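Local structure of trans-isoprenyl diphosphate synthase (3OYR) at residues G65-L68 and R69-M72; V24-L27 and V28-E32; A190-A193 and E194-A198. The protein probably catalyses the magnesium-dependent chain elongation of farnesyl diphosphate with isopentenyl diphosphate to all-trans-octaprenyl diphosphate, a precursor of quinone side chains. All coordinates share one frame; numbering follows the deposited sequence.

Contact 1: G65-L68 and R69-M72; sequences GKRL and RPLM. With DMA (dimethylallyl diphosphate), chain D.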
# COMPACT_ATOMS: atom_id res chain seq x y z
N GLY B 65 -18.53 -1.99 -9.05
CA GLY B 65 -18.12 -0.94 -8.13
C GLY B 65 -18.75 0.35 -8.58
O GLY B 65 -18.83 0.61 -9.78
N LYS B 66 -19.18 1.16 -7.63
CA LYS B 66 -19.97 2.35 -7.95
C LYS B 66 -19.13 3.53 -8.42
O LYS B 66 -19.68 4.49 -8.93
CB LYS B 66 -20.83 2.76 -6.74
CG LYS B 66 -21.83 1.70 -6.31
CD LYS B 66 -22.55 2.14 -5.02
CE LYS B 66 -21.60 2.23 -3.80
NZ LYS B 66 -21.16 0.86 -3.38
N ARG B 67 -17.81 3.45 -8.23
CA ARG B 67 -16.89 4.49 -8.67
C ARG B 67 -17.18 5.86 -8.07
O ARG B 67 -16.87 6.88 -8.67
CB ARG B 67 -16.84 4.56 -10.21
CG ARG B 67 -16.45 3.22 -10.84
CD ARG B 67 -14.94 2.95 -10.65
NE ARG B 67 -14.51 1.84 -11.48
CZ ARG B 67 -14.61 0.56 -11.14
NH1 ARG B 67 -15.10 0.23 -9.95
NH2 ARG B 67 -14.21 -0.38 -11.98
N LEU B 68 -17.76 5.86 -6.86
CA LEU B 68 -18.15 7.12 -6.19
C LEU B 68 -16.96 8.00 -5.90
O LEU B 68 -17.02 9.23 -6.05
CB LEU B 68 -18.92 6.85 -4.89
CG LEU B 68 -20.23 6.07 -4.99
CD1 LEU B 68 -20.97 6.09 -3.68
CD2 LEU B 68 -21.14 6.62 -6.10
N ARG B 69 -15.85 7.37 -5.53
CA ARG B 69 -14.65 8.13 -5.23
C ARG B 69 -14.07 8.91 -6.41
O ARG B 69 -13.92 10.14 -6.28
CB ARG B 69 -13.64 7.30 -4.46
CG ARG B 69 -14.08 7.01 -3.04
CD ARG B 69 -13.45 5.72 -2.62
NE ARG B 69 -14.00 5.18 -1.39
CZ ARG B 69 -15.02 4.35 -1.34
NH1 ARG B 69 -15.66 3.97 -2.46
NH2 ARG B 69 -15.43 3.91 -0.16
N PRO B 70 -13.79 8.23 -7.58
CA PRO B 70 -13.37 9.05 -8.75
C PRO B 70 -14.44 10.02 -9.24
O PRO B 70 -14.08 11.11 -9.72
CB PRO B 70 -13.05 8.00 -9.86
CG PRO B 70 -13.61 6.69 -9.36
CD PRO B 70 -13.62 6.79 -7.85
N LEU B 71 -15.72 9.64 -9.15
CA LEU B 71 -16.83 10.52 -9.46
C LEU B 71 -16.78 11.81 -8.66
O LEU B 71 -17.03 12.90 -9.19
CB LEU B 71 -18.20 9.84 -9.24
CG LEU B 71 -18.66 8.87 -10.33
CD1 LEU B 71 -19.96 8.14 -9.92
CD2 LEU B 71 -18.81 9.57 -11.64
N MET B 72 -16.47 11.67 -7.37
CA MET B 72 -16.38 12.85 -6.51
C MET B 72 -15.20 13.74 -6.87
O MET B 72 -15.34 14.96 -6.85
CB MET B 72 -16.40 12.46 -5.03
CG MET B 72 -17.82 12.18 -4.57
SD MET B 72 -17.89 11.22 -3.06
CE MET B 72 -17.05 12.40 -1.97
C1 DMA D . -16.48 -0.54 0.04
O1 DMA D . -16.70 0.61 -0.78
C2 DMA D . -15.62 0.17 1.03
C3 DMA D . -16.12 0.70 2.15
C4 DMA D . -17.55 0.52 2.58
C5 DMA D . -15.16 1.48 3.01
PA DMA D . -17.90 0.83 -1.83
O1A DMA D . -17.82 2.20 -2.46
O2A DMA D . -19.19 0.49 -1.14
O3A DMA D . -17.47 -0.35 -2.85
PB DMA D . -17.52 -0.38 -4.48
O1B DMA D . -16.29 0.37 -4.95
O2B DMA D . -17.39 -1.89 -4.62
O3B DMA D . -18.81 0.22 -4.95

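Contact 2: V24-L27 and V28-E32; sequences VDRL and VRLAE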
# COMPACT_ATOMS: atom_id res chain seq x y z
N VAL B 24 -27.55 8.35 -7.92
CA VAL B 24 -26.25 8.70 -8.51
C VAL B 24 -26.40 9.17 -9.95
O VAL B 24 -25.45 9.69 -10.53
CB VAL B 24 -25.20 7.55 -8.47
CG1 VAL B 24 -24.75 7.32 -7.08
CG2 VAL B 24 -25.75 6.25 -9.08
N ASP B 25 -27.61 8.99 -10.49
CA ASP B 25 -27.87 9.10 -11.93
C ASP B 25 -27.38 10.40 -12.55
O ASP B 25 -26.74 10.36 -13.59
CB ASP B 25 -29.37 8.90 -12.26
CG ASP B 25 -29.84 7.45 -12.08
OD1 ASP B 25 -29.06 6.58 -11.59
OD2 ASP B 25 -31.02 7.18 -12.42
N ARG B 26 -27.67 11.53 -11.90
CA ARG B 26 -27.27 12.84 -12.42
C ARG B 26 -25.74 13.00 -12.41
O ARG B 26 -25.14 13.49 -13.38
CB ARG B 26 -27.94 13.96 -11.61
CG ARG B 26 -27.64 15.38 -12.08
CD ARG B 26 -28.38 16.38 -11.22
NE ARG B 26 -29.72 15.91 -10.89
CZ ARG B 26 -30.82 16.25 -11.57
NH1 ARG B 26 -32.00 15.76 -11.20
NH2 ARG B 26 -30.74 17.08 -12.60
N LEU B 27 -25.11 12.58 -11.30
CA LEU B 27 -23.65 12.58 -11.18
C LEU B 27 -22.99 11.79 -12.33
O LEU B 27 -22.13 12.30 -13.02
CB LEU B 27 -23.20 12.04 -9.81
CG LEU B 27 -21.70 12.12 -9.49
CD1 LEU B 27 -21.08 13.47 -9.85
CD2 LEU B 27 -21.48 11.84 -8.04
N VAL B 28 -23.44 10.56 -12.52
CA VAL B 28 -22.88 9.64 -13.51
C VAL B 28 -22.99 10.21 -14.92
O VAL B 28 -22.02 10.19 -15.70
CB VAL B 28 -23.59 8.29 -13.39
CG1 VAL B 28 -23.31 7.38 -14.60
CG2 VAL B 28 -23.17 7.63 -12.09
N ARG B 29 -24.16 10.78 -15.22
CA ARG B 29 -24.43 11.39 -16.51
C ARG B 29 -23.59 12.65 -16.75
O ARG B 29 -23.00 12.81 -17.81
CB ARG B 29 -25.90 11.73 -16.58
CG ARG B 29 -26.44 12.04 -17.93
CD ARG B 29 -27.96 12.01 -17.86
NE ARG B 29 -28.50 13.11 -17.06
CZ ARG B 29 -29.25 12.97 -15.96
NH1 ARG B 29 -29.60 11.77 -15.49
NH2 ARG B 29 -29.68 14.05 -15.34
N LEU B 30 -23.51 13.54 -15.76
CA LEU B 30 -22.66 14.72 -15.87
C LEU B 30 -21.17 14.37 -16.03
O LEU B 30 -20.43 15.08 -16.72
CB LEU B 30 -22.85 15.64 -14.66
CG LEU B 30 -24.15 16.44 -14.60
CD1 LEU B 30 -24.30 16.95 -13.18
CD2 LEU B 30 -24.16 17.59 -15.62
N ALA B 31 -20.75 13.27 -15.41
CA ALA B 31 -19.34 12.89 -15.36
C ALA B 31 -18.90 11.90 -16.46
O ALA B 31 -17.71 11.60 -16.57
CB ALA B 31 -19.00 12.34 -13.99
N GLU B 32 -19.86 11.43 -17.25
CA GLU B 32 -19.65 10.47 -18.33
C GLU B 32 -18.41 10.73 -19.16
O GLU B 32 -17.56 9.85 -19.28
CB GLU B 32 -20.90 10.41 -19.22
CG GLU B 32 -20.88 9.32 -20.29
CD GLU B 32 -22.22 9.16 -21.01
OE1 GLU B 32 -23.01 10.13 -21.06
OE2 GLU B 32 -22.49 8.05 -21.52

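Contact 3: A190-A193 and E194-A198; sequences AKTA and ELFAA. With DMA (dimethylallyl diphosphate), chain G.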
# COMPACT_ATOMS: atom_id res chain seq x y z
N ALA B 190 -11.53 7.78 9.81
CA ALA B 190 -10.20 7.51 9.31
C ALA B 190 -10.22 6.50 8.18
O ALA B 190 -9.65 6.74 7.12
CB ALA B 190 -9.28 7.04 10.45
N LYS B 191 -10.89 5.37 8.39
CA LYS B 191 -10.81 4.27 7.46
C LYS B 191 -11.68 4.47 6.23
O LYS B 191 -11.39 3.87 5.19
CB LYS B 191 -11.15 2.95 8.15
CG LYS B 191 -12.64 2.65 8.17
CD LYS B 191 -12.88 1.20 8.54
CE LYS B 191 -14.38 0.99 8.75
NZ LYS B 191 -14.67 -0.46 9.04
N THR B 192 -12.72 5.30 6.32
CA THR B 192 -13.65 5.46 5.20
C THR B 192 -13.87 6.90 4.77
O THR B 192 -13.79 7.21 3.59
CB THR B 192 -15.00 4.78 5.49
OG1 THR B 192 -14.78 3.38 5.72
CG2 THR B 192 -15.96 4.97 4.31
N ALA B 193 -14.15 7.78 5.73
CA ALA B 193 -14.55 9.14 5.36
C ALA B 193 -13.40 9.98 4.77
O ALA B 193 -13.63 10.83 3.91
CB ALA B 193 -15.22 9.85 6.53
N GLU B 194 -12.17 9.71 5.21
CA GLU B 194 -11.01 10.46 4.77
C GLU B 194 -10.69 10.35 3.27
O GLU B 194 -10.32 11.35 2.64
CB GLU B 194 -9.78 10.04 5.56
CG GLU B 194 -8.80 11.17 5.76
CD GLU B 194 -9.30 12.15 6.79
OE1 GLU B 194 -9.62 11.76 7.94
OE2 GLU B 194 -9.38 13.33 6.45
N LEU B 195 -10.85 9.17 2.69
CA LEU B 195 -10.65 8.96 1.24
C LEU B 195 -11.70 9.75 0.39
O LEU B 195 -11.37 10.39 -0.65
CB LEU B 195 -10.66 7.46 0.90
CG LEU B 195 -10.18 7.13 -0.52
CD1 LEU B 195 -8.87 7.86 -0.85
CD2 LEU B 195 -10.02 5.66 -0.67
N PHE B 196 -12.94 9.80 0.89
CA PHE B 196 -13.98 10.65 0.30
C PHE B 196 -13.64 12.12 0.40
O PHE B 196 -13.76 12.83 -0.59
CB PHE B 196 -15.36 10.41 0.93
CG PHE B 196 -16.07 9.19 0.40
CD1 PHE B 196 -16.19 8.05 1.18
CD2 PHE B 196 -16.64 9.19 -0.87
CE1 PHE B 196 -16.87 6.93 0.68
CE2 PHE B 196 -17.31 8.09 -1.37
CZ PHE B 196 -17.44 6.97 -0.60
N ALA B 197 -13.21 12.56 1.60
CA ALA B 197 -12.76 13.94 1.78
C ALA B 197 -11.59 14.27 0.83
O ALA B 197 -11.59 15.33 0.21
CB ALA B 197 -12.34 14.18 3.21
N ALA B 198 -10.58 13.40 0.79
CA ALA B 198 -9.40 13.51 -0.08
C ALA B 198 -9.74 13.56 -1.57
O ALA B 198 -9.20 14.41 -2.31
CB ALA B 198 -8.41 12.37 0.17
C1 DMA G . -13.63 -0.65 5.60
O1 DMA G . -15.03 -0.88 5.71
C2 DMA G . -13.04 -1.16 4.32
C3 DMA G . -12.13 -0.47 3.62
C4 DMA G . -11.60 0.87 4.03
C5 DMA G . -11.62 -1.09 2.36
PA DMA G . -15.75 -2.34 5.75
O1A DMA G . -17.06 -2.07 6.43
O2A DMA G . -14.85 -3.44 6.24
O3A DMA G . -16.02 -2.51 4.16
PB DMA G . -16.63 -3.81 3.42
O1B DMA G . -16.75 -3.22 2.04
O2B DMA G . -17.93 -4.11 4.13
O3B DMA G . -15.64 -4.94 3.58
O HOH W 1 -10.79 7.09 4.34

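Contact 1: G65-L68 and R69-M72
R67 and P70 meet at the start of helix 68-79. Their side chains cross at a slant, with R67 CB 4.0 Å from P70 CG. R67 holds the N-cap position, and the P70 ring packs beside its carbonyl group. L71 N donates to R67 O at 3.0 Å, closing the first turn. M72 N follows, donating to L68 O at 2.8 Å. L71 keeps CG beside its backbone N, which lays the side chain over the R67 carbonyl. One of its methyls, CD1, then faces L68 CD2 at 4.3 Å. The guanidinium of R67 points away from the turn. It donates to the backbone carbonyls of I61 and G64, so it ties the start of helix 68-79 to the end of helix 52-61 and the loop between.

K66 and R69 reach the diphosphate of a bound dimethylallyl diphosphate. The K66 chain bends at chi3 (-65°) and chi4, which folds the amine back over the phosphates. K66 NZ lies 2.9 Å from O3B and 3.0 Å from O2A, so it bridges the two phosphoryl groups. The backbone N of K66 also donates to O3B, at 2.9 Å and nearly straight (167°). R69 is extended from CG to NE and meets the ligand with the edge of its guanidinium. Its NH1 lies 2.8 Å from O1A, in the guanidinium plane, with an N-H...O angle of 175°.

The G-K-x-x-R run fits the diphosphate site of this family, where isopentenyl diphosphate probably binds. Three donors from K66 and R69 take up both phosphates, and H98 and R115 add to them. The positive charge of K66 and R69 would be expected to offset the negative charge of the diphosphate, though K66 NZ also pairs with the C-terminal carboxylate of A345.

Contact 2: V24-L27 and V28-E32
R26 and R29 both start with CG anti to the backbone N (chi1 -178° and -165°), and both chains bend at chi3. This brings their guanidinium groups together on the first turns of helix 25-45, in the mainly helical isoprenoid synthase fold. R29 NH2 stands over one face of the R26 guanidinium, 4.2 Å from R26 NH2. The two planes are steeply turned, 77° apart. The charges are alike, but R26 NE has a salt bridge to E335 on helix 328-342. The arginine pairing is itself doubtful: R26 has a second conformer and R29 touches a crystal neighbour.

L30 lies alongside R26 and points the same way, with CD1 3.9 Å from R26 CG. The backbone beneath is helical. R29 N donates to D25 O, L30 N to R26 O and A31 N to L27 O. L27 and A31 face helix 68-79, packing on A75 and on L71 and V74 respectively. V24 reaches both that helix, at L68, and helix 328-342, at L336 and F339. V28 N donates to V24 O at 3.0 Å, and V28 CG2 leans over the same oxygen at 3.4 Å.

Contact 3: A190-A193 and E194-A198
A190 and L195 are joined through a water where helix 181-206 widens into a pi-type turn. The water donates to A190 O at 3.0 Å and accepts from L195 N at 2.7 Å. It thus serves two backbone groups that the wider turn holds apart. Further along, A197 N donates to A193 O at 2.9 Å and A198 N to E194 O.

F196 turns its ring back along the helix to T192. Its CD1 lies 3.5 Å from T192 O, at a slant to the ring, and its CE1 is 4.2 Å from T192 CG2. The T192 hydroxyl has Q229 as its polar partner. E194 bends at chi2 (75°), and its OE2 forms salt bridges with R218 and R158, two positive partners for one buried carboxylate.

K191 runs out straight beyond CG to the second dimethylallyl diphosphate. Its NZ makes a weak bond to O1 at 3.4 Å and a hydrogen bond to Q170. The carbonyl also borders the ligand, with K191 O 3.2 Å from C4. R114 and K246 bind the same molecule. T192 also borders the ligand bound by K66 and R69. As in farnesyl diphosphate synthase, the Lys-Thr pair on this distorted helix lies between the two substrate sites of the trans-prenyl synthase fold, with K191 at the allylic one.

How the contacts relate
Contact 1 lies between the other two and touches both. Toward contact 2 the join is apolar: L71 CD2 is 3.6 Å from A31 CB, and L68 CD2 is 3.8 Å from V24 CG1. Toward contact 3, R69 NH2 is 3.5 Å from F196 CE1. Contacts 2 and 3 do not touch; their nearest atoms are about 9 Å apart. Contact 1 binds one dimethylallyl diphosphate; contact 3 borders both, K191 at one and T192 at the other. The T192 side chain is about 8 Å from a bound calcium ion and that of R69 about 10 Å. Contact 2 lies outside the pocket; its V24 side chain is about 10 Å from a bound dimethylallyl diphosphate.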